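Local structure of ribosome-inactivating protein (Lychnis chalcedonica, 2G5X) at residues A172-I177 and L198-W203; S14-S19 and Q166-A171. The protein is a plant ribosome-inactivating protein, a single-chain member of a family of toxins that put ribosomes out of action. All coordinates share one frame; numbering follows the deposited sequence. Where two conformers were deposited one is given.

Contact 1 of 2, residues A172-I177 and L198-W203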
loop_
_atom_site.group_PDB
_atom_site.type_symbol
_atom_site.label_atom_id
_atom_site.label_comp_id
_atom_site.label_asym_id
_atom_site.label_seq_id
_atom_site.Cartn_x
_atom_site.Cartn_y
_atom_site.Cartn_z
ATOM N N ALA A 172 -2.183 4.165 -5.820
ATOM C CA ALA A 172 -3.015 3.329 -6.684
ATOM C C ALA A 172 -4.421 3.925 -6.776
ATOM O O ALA A 172 -5.029 3.970 -7.850
ATOM C CB ALA A 172 -3.083 1.907 -6.130
ATOM N N ARG A 173 -4.933 4.387 -5.642
ATOM C CA ARG A 173 -6.267 4.978 -5.579
ATOM C C ARG A 173 -6.391 6.309 -6.317
ATOM O O ARG A 173 -7.365 6.536 -7.041
ATOM C CB ARG A 173 -6.667 5.207 -4.121
ATOM C CG ARG A 173 -6.878 3.946 -3.300
ATOM C CD ARG A 173 -6.892 4.292 -1.819
ATOM N NE ARG A 173 -7.232 3.155 -0.969
ATOM C CZ ARG A 173 -6.698 2.941 0.230
ATOM N NH1 ARG A 173 -5.789 3.781 0.710
ATOM N NH2 ARG A 173 -7.083 1.901 0.958
ATOM N N PHE A 174 -5.401 7.180 -6.126
ATOM C CA PHE A 174 -5.407 8.525 -6.712
ATOM C C PHE A 174 -4.338 8.821 -7.759
ATOM O O PHE A 174 -3.149 8.845 -7.441
ATOM C CB PHE A 174 -5.257 9.561 -5.592
ATOM C CG PHE A 174 -6.379 9.552 -4.594
ATOM C CD1 PHE A 174 -7.500 10.353 -4.786
ATOM C CD2 PHE A 174 -6.316 8.744 -3.462
ATOM C CE1 PHE A 174 -8.544 10.351 -3.865
ATOM C CE2 PHE A 174 -7.355 8.733 -2.533
ATOM C CZ PHE A 174 -8.473 9.541 -2.735
ATOM N N LYS A 175 -4.761 9.079 -8.997
ATOM C CA LYS A 175 -3.816 9.409 -10.063
ATOM C C LYS A 175 -3.022 10.664 -9.679
ATOM O O LYS A 175 -1.846 10.798 -10.024
ATOM C CB LYS A 175 -4.553 9.664 -11.386
ATOM C CG LYS A 175 -5.218 8.432 -12.001
ATOM C CD LYS A 175 -4.188 7.422 -12.476
ATOM C CE LYS A 175 -3.319 8.001 -13.590
ATOM N NZ LYS A 175 -2.258 7.044 -14.031
ATOM N N TYR A 176 -3.672 11.579 -8.968
ATOM C CA TYR A 176 -3.029 12.817 -8.531
ATOM C C TYR A 176 -1.836 12.521 -7.620
ATOM O O TYR A 176 -0.800 13.175 -7.710
ATOM C CB TYR A 176 -4.035 13.694 -7.775
ATOM C CG TYR A 176 -3.518 15.076 -7.415
ATOM C CD1 TYR A 176 -3.639 16.142 -8.305
ATOM C CD2 TYR A 176 -2.899 15.312 -6.187
ATOM C CE1 TYR A 176 -3.161 17.415 -7.982
ATOM C CE2 TYR A 176 -2.414 16.579 -5.855
ATOM C CZ TYR A 176 -2.549 17.625 -6.756
ATOM O OH TYR A 176 -2.078 18.879 -6.431
ATOM N N ILE A 177 -1.989 11.533 -6.744
ATOM C CA ILE A 177 -0.925 11.170 -5.817
ATOM C C ILE A 177 0.189 10.418 -6.540
ATOM O O ILE A 177 1.364 10.606 -6.242
ATOM C CB ILE A 177 -1.489 10.348 -4.639
ATOM C CG1 ILE A 177 -2.481 11.224 -3.861
ATOM C CG2 ILE A 177 -0.362 9.869 -3.733
ATOM C CD1 ILE A 177 -3.139 10.551 -2.677
ATOM N N LEU A 198 -6.337 14.999 3.324
ATOM C CA LEU A 198 -7.796 15.125 3.314
ATOM C C LEU A 198 -8.363 14.503 2.036
ATOM O O LEU A 198 -9.441 13.901 2.046
ATOM C CB LEU A 198 -8.205 16.598 3.404
ATOM C CG LEU A 198 -9.706 16.883 3.516
ATOM C CD1 LEU A 198 -10.276 16.193 4.751
ATOM C CD2 LEU A 198 -9.929 18.388 3.597
ATOM N N LEU A 199 -7.635 14.659 0.934
ATOM C CA LEU A 199 -8.057 14.083 -0.337
ATOM C C LEU A 199 -8.156 12.565 -0.176
ATOM O O LEU A 199 -9.149 11.948 -0.570
ATOM C CB LEU A 199 -7.040 14.422 -1.432
ATOM C CG LEU A 199 -7.214 13.732 -2.785
ATOM C CD1 LEU A 199 -8.570 14.090 -3.402
ATOM C CD2 LEU A 199 -6.083 14.161 -3.704
ATOM N N GLU A 200 -7.114 11.975 0.403
ATOM C CA GLU A 200 -7.069 10.535 0.637
ATOM C C GLU A 200 -8.251 10.077 1.487
ATOM O O GLU A 200 -8.849 9.036 1.222
ATOM C CB GLU A 200 -5.760 10.150 1.337
ATOM C CG GLU A 200 -4.527 10.236 0.443
ATOM C CD GLU A 200 -3.223 10.033 1.203
ATOM O OE1 GLU A 200 -2.165 9.933 0.548
ATOM O OE2 GLU A 200 -3.252 9.979 2.449
ATOM N N ASN A 201 -8.584 10.852 2.513
ATOM C CA ASN A 201 -9.699 10.494 3.383
ATOM C C ASN A 201 -11.034 10.439 2.643
ATOM O O ASN A 201 -11.945 9.721 3.060
ATOM C CB ASN A 201 -9.819 11.486 4.543
ATOM C CG ASN A 201 -8.655 11.397 5.510
ATOM O OD1 ASN A 201 -7.899 10.427 5.506
ATOM N ND2 ASN A 201 -8.518 12.406 6.362
ATOM N N ASN A 202 -11.140 11.187 1.545
ATOM C CA ASN A 202 -12.373 11.244 0.761
ATOM C C ASN A 202 -12.459 10.263 -0.413
ATOM O O ASN A 202 -13.238 10.478 -1.344
ATOM C CB ASN A 202 -12.591 12.669 0.231
ATOM C CG ASN A 202 -13.139 13.613 1.289
ATOM O OD1 ASN A 202 -12.389 14.216 2.063
ATOM N ND2 ASN A 202 -14.459 13.740 1.329
ATOM N N TRP A 203 -11.680 9.187 -0.372
ATOM C CA TRP A 203 -11.705 8.209 -1.459
ATOM C C TRP A 203 -13.112 7.662 -1.711
ATOM O O TRP A 203 -13.557 7.582 -2.856
ATOM C CB TRP A 203 -10.737 7.054 -1.158
ATOM C CG TRP A 203 -10.690 5.993 -2.229
ATOM C CD1 TRP A 203 -10.673 6.191 -3.582
ATOM C CD2 TRP A 203 -10.616 4.576 -2.031
ATOM N NE1 TRP A 203 -10.590 4.986 -4.238
ATOM C CE2 TRP A 203 -10.552 3.978 -3.310
ATOM C CE3 TRP A 203 -10.592 3.752 -0.896
ATOM C CZ2 TRP A 203 -10.468 2.593 -3.486
ATOM C CZ3 TRP A 203 -10.509 2.373 -1.071
ATOM C CH2 TRP A 203 -10.447 1.809 -2.359
#
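Arg173 lies across one face of the Trp203 indole, a broad flat surface suited to a long side chain. Extended from CG to NE, the chain carries CG 3.7 Å above the ring plane and CD 3.8 Å from the centroid of the Trp203 six-membered ring, a CH-pi contact 14° off the normal. The guanidinium, tilted 47° to the indole, adds an off-centre cation-pi interaction, while NH2 reaches Asp67 O. Trp203 in turn gives its NE1 hydrogen to Leu230 O.

Phe174 breaks the helical path between helices 154-173 and 175-184, a kink in the long central helical run of the ribosome-inactivating fold. From this bend its ring reaches the end of helix 193-201. Its CZ meets Leu199 O at 3.3 Å and Trp203 CB at 3.7 Å, while CE1 lies 3.8 Å from Leu199 CD1, the two side chains running past each other in opposite senses; a flat apolar ring can lie against backbone and side-chain carbons alike.

Tyr176 touches only lightly, CD2 to Leu199 CD2 at 4.2 Å.

Ile177 sends CD1 at about a right angle against the Glu200 chain, 3.4 Å from Glu200 CG. That methyl packs on the aliphatic part of a buried acid whose OE2 is salt-bridged to Arg130.

Contact 2 of 2, residues S14-S19 and Q166-A171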
loop_
_atom_site.group_PDB
_atom_site.type_symbol
_atom_site.label_atom_id
_atom_site.label_comp_id
_atom_site.label_asym_id
_atom_site.label_seq_id
_atom_site.Cartn_x
_atom_site.Cartn_y
_atom_site.Cartn_z
ATOM N N SER A 14 4.898 3.483 -12.496
ATOM C CA SER A 14 3.553 3.645 -13.049
ATOM C C SER A 14 2.974 2.339 -13.586
ATOM O O SER A 14 1.779 2.086 -13.443
ATOM C CB SER A 14 3.545 4.704 -14.159
ATOM O OG SER A 14 3.698 6.011 -13.627
ATOM N N SER A 15 3.809 1.513 -14.210
ATOM C CA SER A 15 3.326 0.240 -14.741
ATOM C C SER A 15 2.947 -0.673 -13.578
ATOM O O SER A 15 1.964 -1.415 -13.646
ATOM C CB SER A 15 4.395 -0.423 -15.615
ATOM O OG SER A 15 4.857 0.459 -16.619
ATOM N N PHE A 16 3.737 -0.608 -12.512
ATOM C CA PHE A 16 3.491 -1.392 -11.310
ATOM C C PHE A 16 2.116 -1.026 -10.746
ATOM O O PHE A 16 1.317 -1.902 -10.417
ATOM C CB PHE A 16 4.593 -1.102 -10.280
ATOM C CG PHE A 16 4.206 -1.407 -8.863
ATOM C CD1 PHE A 16 3.991 -2.719 -8.445
ATOM C CD2 PHE A 16 4.063 -0.377 -7.943
ATOM C CE1 PHE A 16 3.637 -2.998 -7.123
ATOM C CE2 PHE A 16 3.709 -0.643 -6.621
ATOM C CZ PHE A 16 3.496 -1.954 -6.209
ATOM N N LEU A 17 1.839 0.270 -10.642
ATOM C CA LEU A 17 0.553 0.719 -10.116
ATOM C C LEU A 17 -0.624 0.259 -10.975
ATOM O O LEU A 17 -1.669 -0.122 -10.444
ATOM C CB LEU A 17 0.527 2.242 -9.985
ATOM C CG LEU A 17 1.438 2.828 -8.907
ATOM C CD1 LEU A 17 1.280 4.339 -8.890
ATOM C CD2 LEU A 17 1.080 2.242 -7.544
ATOM N N ASP A 18 -0.464 0.296 -12.296
ATOM C CA ASP A 18 -1.547 -0.147 -13.171
ATOM C C ASP A 18 -1.788 -1.638 -12.960
ATOM O O ASP A 18 -2.934 -2.090 -12.945
ATOM C CB ASP A 18 -1.229 0.131 -14.648
ATOM C CG ASP A 18 -1.544 1.563 -15.058
ATOM O OD1 ASP A 18 -2.318 2.234 -14.343
ATOM O OD2 ASP A 18 -1.031 2.012 -16.107
ATOM N N SER A 19 -0.712 -2.402 -12.782
ATOM C CA SER A 19 -0.845 -3.842 -12.555
ATOM C C SER A 19 -1.600 -4.086 -11.257
ATOM O O SER A 19 -2.484 -4.938 -11.188
ATOM C CB SER A 19 0.529 -4.513 -12.475
ATOM O OG SER A 19 0.423 -5.836 -11.984
ATOM N N GLN A 166 1.419 4.956 1.525
ATOM C CA GLN A 166 1.375 6.177 0.726
ATOM C C GLN A 166 1.787 5.948 -0.726
ATOM O O GLN A 166 1.067 6.322 -1.652
ATOM C CB GLN A 166 2.303 7.234 1.334
ATOM C CG GLN A 166 1.857 7.773 2.677
ATOM C CD GLN A 166 0.847 8.893 2.545
ATOM O OE1 GLN A 166 -0.181 8.742 1.886
ATOM N NE2 GLN A 166 1.136 10.029 3.175
ATOM N N MET A 167 2.948 5.325 -0.915
ATOM C CA MET A 167 3.498 5.091 -2.245
ATOM C C MET A 167 2.865 3.975 -3.069
ATOM O O MET A 167 2.969 3.980 -4.296
ATOM C CB MET A 167 5.009 4.857 -2.132
ATOM C CG MET A 167 5.768 6.060 -1.569
ATOM S SD MET A 167 7.542 5.787 -1.364
ATOM C CE MET A 167 8.106 5.902 -3.055
ATOM N N VAL A 168 2.204 3.031 -2.407
ATOM C CA VAL A 168 1.574 1.919 -3.115
ATOM C C VAL A 168 0.046 2.008 -3.130
ATOM O O VAL A 168 -0.557 2.131 -4.197
ATOM C CB VAL A 168 2.006 0.554 -2.503
ATOM C CG1 VAL A 168 1.405 -0.599 -3.300
ATOM C CG2 VAL A 168 3.528 0.444 -2.496
ATOM N N ALA A 169 -0.579 1.972 -1.956
ATOM C CA ALA A 169 -2.039 2.014 -1.874
ATOM C C ALA A 169 -2.691 3.347 -2.246
ATOM O O ALA A 169 -3.577 3.389 -3.099
ATOM C CB ALA A 169 -2.492 1.585 -0.478
ATOM N N GLU A 170 -2.268 4.436 -1.613
ATOM C CA GLU A 170 -2.863 5.736 -1.911
ATOM C C GLU A 170 -2.583 6.168 -3.348
ATOM O O GLU A 170 -3.445 6.758 -4.007
ATOM C CB GLU A 170 -2.355 6.791 -0.923
ATOM C CG GLU A 170 -2.638 6.445 0.540
ATOM C CD GLU A 170 -4.110 6.561 0.930
ATOM O OE1 GLU A 170 -4.990 6.518 0.044
ATOM O OE2 GLU A 170 -4.386 6.680 2.142
ATOM N N ALA A 171 -1.382 5.870 -3.836
ATOM C CA ALA A 171 -1.016 6.216 -5.208
ATOM C C ALA A 171 -1.868 5.402 -6.186
ATOM O O ALA A 171 -2.227 5.883 -7.260
ATOM C CB ALA A 171 0.471 5.941 -5.448
#
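Helices 14-19 and 166-171 run in broadly the same direction, their axes 10.3 Å apart at a signed crossing angle of -49°, and they come closest in backbone at Leu17 and Val168, whose CA atoms are 7.2 Å apart. Leu17 is the centre of the contact, and its two methyl groups divide the work. CD1 rests on the CB of Ala171 at 3.9 Å; the small alanine lets a branched neighbour settle close to the helix. CD2 lies against backbone instead, 3.7 Å from Val168 O. CB already points at the other helix; with CG beside the backbone N (chi1 -69°), the fork is carried on toward it, and chi2 near 180° sets one methyl on Ala171 and the other on the backbone.

The backbone that CD2 meets is not regular. A wider pi-type turn spans 166-170, marked by a weak bond from Ala171 N to Gln166 O. Two carbonyls near Leu17 have side-chain donors from helix 10-25: Met167 O accepts from Tyr13 OH and Ala171 O from Arg21 NH2. These bonds give two of the carbonyls at the edge of an apolar interface side-chain partners.

Phe16 completes the contact. Its ring brings CZ to 3.8 Å from Val168 CG1, the two side chains crossing at about a right angle, and it also meets the ring of Trp4 with the planes at about 20°. Val168 is also touched by Leu20 of helix 10-25 and Phe63 of strand 58-64, and its compact, beta-branched side chain suits so close a setting.

A crossing near -50° is common among packed helices of globular proteins. Here it joins the N-terminal helix 10-25 to the central helix 154-173, which also meets strand 58-64 of the mixed sheet, an alpha-beta core characteristic of the ribosome-inactivating protein fold.

How the contacts relate
Both contacts use helix 154-173: contact 2 packs the N-terminal helix against it, and contact 1 takes over where it ends and bends away. Their centres lie 12 Å apart, yet they touch directly. Ile177 CG2 is 4.0 Å from Ala171 CA, and Glu200 OE1 comes within 3.5 Å of Glu170 CB. Charged side chains join them further: Glu170 OE1 forms a salt bridge with Arg173 NH1, holding the guanidinium that lies by Trp203, and Arg21, already bonded in contact 2, also donates through NE to Ala172 O, in the first segment of contact 1. Arg130, the partner of Glu200, also reaches Glu170 in a long, weak ion pair.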